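Local coordinates for thioredoxin-like protein (Parabacteroides distasonis, PDB 4FO5) that belongs to the AhpC/TSA family of thioredoxin-fold oxidoreductases but lacks the usual redox-active cysteine pair, so its activity is uncertain, at residues L36-A41 against F115-I120. Residues are numbered along the deposited sequence; the frame is centred on the assembly and turned at random.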
ATOM      1  N   LEU A  36      -5.423   1.892   0.367  1.00 27.28           N
ATOM      2  CA  LEU A  36      -4.655   0.923   1.112  1.00 26.43           C
ATOM      3  C   LEU A  36      -3.262   0.926   0.469  1.00 29.67           C
ATOM      4  O   LEU A  36      -3.081   0.405  -0.646  1.00 27.27           O
ATOM      5  CB  LEU A  36      -5.293  -0.483   1.129  1.00 26.70           C
ATOM      6  CG  LEU A  36      -4.448  -1.544   1.879  1.00 32.41           C
ATOM      7  CD1 LEU A  36      -4.324  -1.213   3.364  1.00 31.94           C
ATOM      8  CD2 LEU A  36      -5.019  -2.904   1.695  1.00 36.60           C
ATOM      9  N   LEU A  37      -2.310   1.576   1.156  1.00 25.56           N
ATOM     10  CA  LEU A  37      -0.917   1.644   0.737  1.00 26.23           C
ATOM     11  C   LEU A  37      -0.178   0.491   1.376  1.00 30.94           C
ATOM     12  O   LEU A  37      -0.144   0.422   2.591  1.00 31.89           O
ATOM     13  CB  LEU A  37      -0.295   2.991   1.138  1.00 25.93           C
ATOM     14  CG  LEU A  37       1.183   3.153   0.852  1.00 29.89           C
ATOM     15  CD1 LEU A  37       1.442   3.158  -0.660  1.00 30.74           C
ATOM     16  CD2 LEU A  37       1.676   4.446   1.431  1.00 29.97           C
ATOM     17  N   ASN A  38       0.370  -0.432   0.579  1.00 27.03           N
ATOM     18  CA  ASN A  38       1.064  -1.572   1.131  1.00 28.17           C
ATOM     19  C   ASN A  38       2.470  -1.745   0.537  1.00 32.71           C
ATOM     20  O   ASN A  38       2.649  -1.636  -0.663  1.00 35.22           O
ATOM     21  CB  ASN A  38       0.238  -2.833   0.929  1.00 28.52           C
ATOM     22  CG  ASN A  38       0.847  -4.018   1.588  1.00 39.00           C
ATOM     23  OD1 ASN A  38       0.998  -4.057   2.802  1.00 35.11           O
ATOM     24  ND2 ASN A  38       1.199  -5.023   0.800  1.00 31.91           N
ATOM     25  N   PHE A  39       3.465  -1.969   1.396  1.00 26.90           N
ATOM     26  CA  PHE A  39       4.851  -2.204   0.994  1.00 26.56           C
ATOM     27  C   PHE A  39       5.179  -3.637   1.228  1.00 31.37           C
ATOM     28  O   PHE A  39       4.863  -4.184   2.288  1.00 30.90           O
ATOM     29  CB  PHE A  39       5.823  -1.293   1.768  1.00 29.32           C
ATOM     30  CG  PHE A  39       5.611   0.169   1.459  1.00 29.72           C
ATOM     31  CD1 PHE A  39       6.174   0.743   0.328  1.00 31.48           C
ATOM     32  CD2 PHE A  39       4.775   0.951   2.250  1.00 30.50           C
ATOM     33  CE1 PHE A  39       5.976   2.099   0.036  1.00 33.52           C
ATOM     34  CE2 PHE A  39       4.587   2.304   1.969  1.00 33.00           C
ATOM     35  CZ  PHE A  39       5.180   2.867   0.860  1.00 32.39           C
ATOM     36  N   TRP A  40       5.829  -4.257   0.248  1.00 29.86           N
ATOM     37  CA  TRP A  40       6.232  -5.652   0.311  1.00 31.25           C
ATOM     38  C   TRP A  40       7.417  -5.886  -0.625  1.00 36.93           C
ATOM     39  O   TRP A  40       7.785  -5.002  -1.392  1.00 36.23           O
ATOM     40  CB  TRP A  40       5.044  -6.579  -0.075  1.00 29.01           C
ATOM     41  CG  TRP A  40       4.673  -6.476  -1.524  1.00 29.34           C
ATOM     42  CD1 TRP A  40       4.031  -5.441  -2.129  1.00 30.70           C
ATOM     43  CD2 TRP A  40       5.010  -7.404  -2.565  1.00 30.73           C
ATOM     44  NE1 TRP A  40       3.911  -5.678  -3.476  1.00 30.78           N
ATOM     45  CE2 TRP A  40       4.518  -6.871  -3.776  1.00 33.48           C
ATOM     46  CE3 TRP A  40       5.686  -8.634  -2.592  1.00 33.76           C
ATOM     47  CZ2 TRP A  40       4.678  -7.525  -5.008  1.00 34.27           C
ATOM     48  CZ3 TRP A  40       5.851  -9.277  -3.817  1.00 36.27           C
ATOM     49  CH2 TRP A  40       5.337  -8.731  -5.000  1.00 36.31           C
ATOM     50  N   ALA A  41       7.992  -7.084  -0.570  1.00 34.78           N
ATOM     51  CA  ALA A  41       9.066  -7.535  -1.457  1.00 37.51           C
ATOM     52  C   ALA A  41       9.056  -9.049  -1.486  1.00 43.33           C
ATOM     53  O   ALA A  41       8.752  -9.666  -0.463  1.00 41.90           O
ATOM     54  CB  ALA A  41      10.419  -7.017  -0.991  1.00 40.43           C
ATOM     55  N   PHE A 115       8.325  -3.910   6.538  1.00 42.16           N
ATOM     56  CA  PHE A 115       7.266  -3.687   5.566  1.00 39.61           C
ATOM     57  C   PHE A 115       5.959  -3.501   6.308  1.00 44.31           C
ATOM     58  O   PHE A 115       5.673  -4.218   7.263  1.00 47.64           O
ATOM     59  CB  PHE A 115       7.203  -4.831   4.564  1.00 40.89           C
ATOM     60  CG  PHE A 115       8.389  -4.791   3.640  1.00 43.95           C
ATOM     61  CD1 PHE A 115       8.647  -3.671   2.861  1.00 47.63           C
ATOM     62  CD2 PHE A 115       9.265  -5.860   3.567  1.00 48.13           C
ATOM     63  CE1 PHE A 115       9.749  -3.632   2.005  1.00 50.74           C
ATOM     64  CE2 PHE A 115      10.360  -5.825   2.705  1.00 53.38           C
ATOM     65  CZ  PHE A 115      10.597  -4.711   1.933  1.00 51.26           C
ATOM     66  N   LYS A 116       5.215  -2.490   5.905  1.00 37.17           N
ATOM     67  CA  LYS A 116       4.027  -2.018   6.577  1.00 36.26           C
ATOM     68  C   LYS A 116       2.957  -1.645   5.550  1.00 36.36           C
ATOM     69  O   LYS A 116       3.258  -1.529   4.360  1.00 34.34           O
ATOM     70  CB  LYS A 116       4.492  -0.759   7.369  1.00 41.08           C
ATOM     71  CG  LYS A 116       3.593  -0.230   8.477  1.00 66.40           C
ATOM     72  CD  LYS A 116       4.386   0.665   9.435  1.00 77.51           C
ATOM     73  CE  LYS A 116       3.524   1.375  10.455  1.00 83.27           C
ATOM     74  NZ  LYS A 116       4.265   2.467  11.148  1.00 85.89           N
ATOM     75  N   ASN A 117       1.714  -1.476   6.009  1.00 31.13           N
ATOM     76  CA  ASN A 117       0.608  -0.988   5.209  1.00 29.22           C
ATOM     77  C   ASN A 117      -0.056   0.178   5.956  1.00 32.62           C
ATOM     78  O   ASN A 117       0.108   0.329   7.175  1.00 32.86           O
ATOM     79  CB  ASN A 117      -0.398  -2.083   4.819  1.00 31.15           C
ATOM     80  CG  ASN A 117      -1.372  -2.551   5.879  1.00 45.42           C
ATOM     81  OD1 ASN A 117      -1.961  -1.775   6.655  1.00 36.17           O
ATOM     82  ND2 ASN A 117      -1.667  -3.832   5.838  1.00 40.81           N
ATOM     83  N   PHE A 118      -0.757   1.015   5.216  1.00 27.75           N
ATOM     84  CA  PHE A 118      -1.423   2.191   5.753  1.00 26.69           C
ATOM     85  C   PHE A 118      -2.753   2.384   5.071  1.00 30.43           C
ATOM     86  O   PHE A 118      -2.839   2.310   3.848  1.00 30.70           O
ATOM     87  CB  PHE A 118      -0.554   3.463   5.529  1.00 27.59           C
ATOM     88  CG  PHE A 118       0.864   3.379   6.037  1.00 29.42           C
ATOM     89  CD1 PHE A 118       1.878   2.859   5.237  1.00 31.52           C
ATOM     90  CD2 PHE A 118       1.178   3.767   7.330  1.00 32.86           C
ATOM     91  CE1 PHE A 118       3.174   2.730   5.720  1.00 33.15           C
ATOM     92  CE2 PHE A 118       2.490   3.678   7.799  1.00 37.39           C
ATOM     93  CZ  PHE A 118       3.484   3.181   6.982  1.00 34.47           C
ATOM     94  N   LEU A 119      -3.795   2.603   5.857  1.00 27.44           N
ATOM     95  CA  LEU A 119      -5.100   2.966   5.339  1.00 27.19           C
ATOM     96  C   LEU A 119      -5.149   4.508   5.358  1.00 29.76           C
ATOM     97  O   LEU A 119      -5.043   5.123   6.419  1.00 29.38           O
ATOM     98  CB  LEU A 119      -6.234   2.321   6.149  1.00 27.73           C
ATOM     99  CG  LEU A 119      -7.661   2.569   5.629  1.00 31.78           C
ATOM    100  CD1 LEU A 119      -7.838   2.028   4.196  1.00 31.46           C
ATOM    101  CD2 LEU A 119      -8.669   1.923   6.546  1.00 35.67           C
ATOM    102  N   ILE A 120      -5.201   5.108   4.173  1.00 25.05           N
ATOM    103  CA  ILE A 120      -5.196   6.545   3.959  1.00 25.98           C
ATOM    104  C   ILE A 120      -6.591   6.988   3.497  1.00 32.26           C
ATOM    105  O   ILE A 120      -7.130   6.418   2.542  1.00 31.07           O
ATOM    106  CB  ILE A 120      -4.067   6.911   2.927  1.00 27.38           C
ATOM    107  CG1 ILE A 120      -2.667   6.358   3.394  1.00 27.00           C
ATOM    108  CG2 ILE A 120      -4.030   8.411   2.667  1.00 26.07           C
ATOM    109  CD1 ILE A 120      -1.518   6.342   2.313  1.00 28.93           C
TER
HETATM  110  O   HOH W   1       0.931  -5.550   5.049  1.00 53.40           O
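With chi1 of -71°, Phe-115 holds CG beside its own backbone N and lays one ring face over the chain at Trp-40 and Ala-41; Phe-39, its CG anti to the carbonyl carbon (chi1 -64°), turns its ring edge to Phe-118. These groups sit where the central strand 34-40 of the thioredoxin-fold sheet runs antiparallel to its neighbour 117-120. Three backbone bonds fix the pairing: Leu-37 N to Phe-118 O and Phe-118 N to Leu-37 O, both 2.8 Å, then Phe-39 N to Lys-116 O at 3.0 Å. That last carbonyl also lies in plane at the edge of the Phe-39 ring.

On the face carrying Leu-37 and Phe-118, Ile-120 CD1 packs 3.8 Å from Leu-37 CB, while Phe-39 CE2 and Phe-118 CE1 meet at 4.0 Å, edge atom to edge atom; Tyr-109 meets both rings. At the strand end, Ala-41 CB touches Phe-115 CZ at 3.7 Å. Cutting Phe-115 back to alanine is likely to leave the Trp-40 to Ala-41 backbone and the Ala-41 methyl without their aromatic cover.

The other face carries Asn-38 and Asn-117, whose amide planes are 57° apart. Asn-117 OD1 accepts from Val-131 N, and a water bridges the two amides, donating to Asn-38 OD1 at 2.7 Å and accepting from Asn-117 ND2 at 3.2 Å.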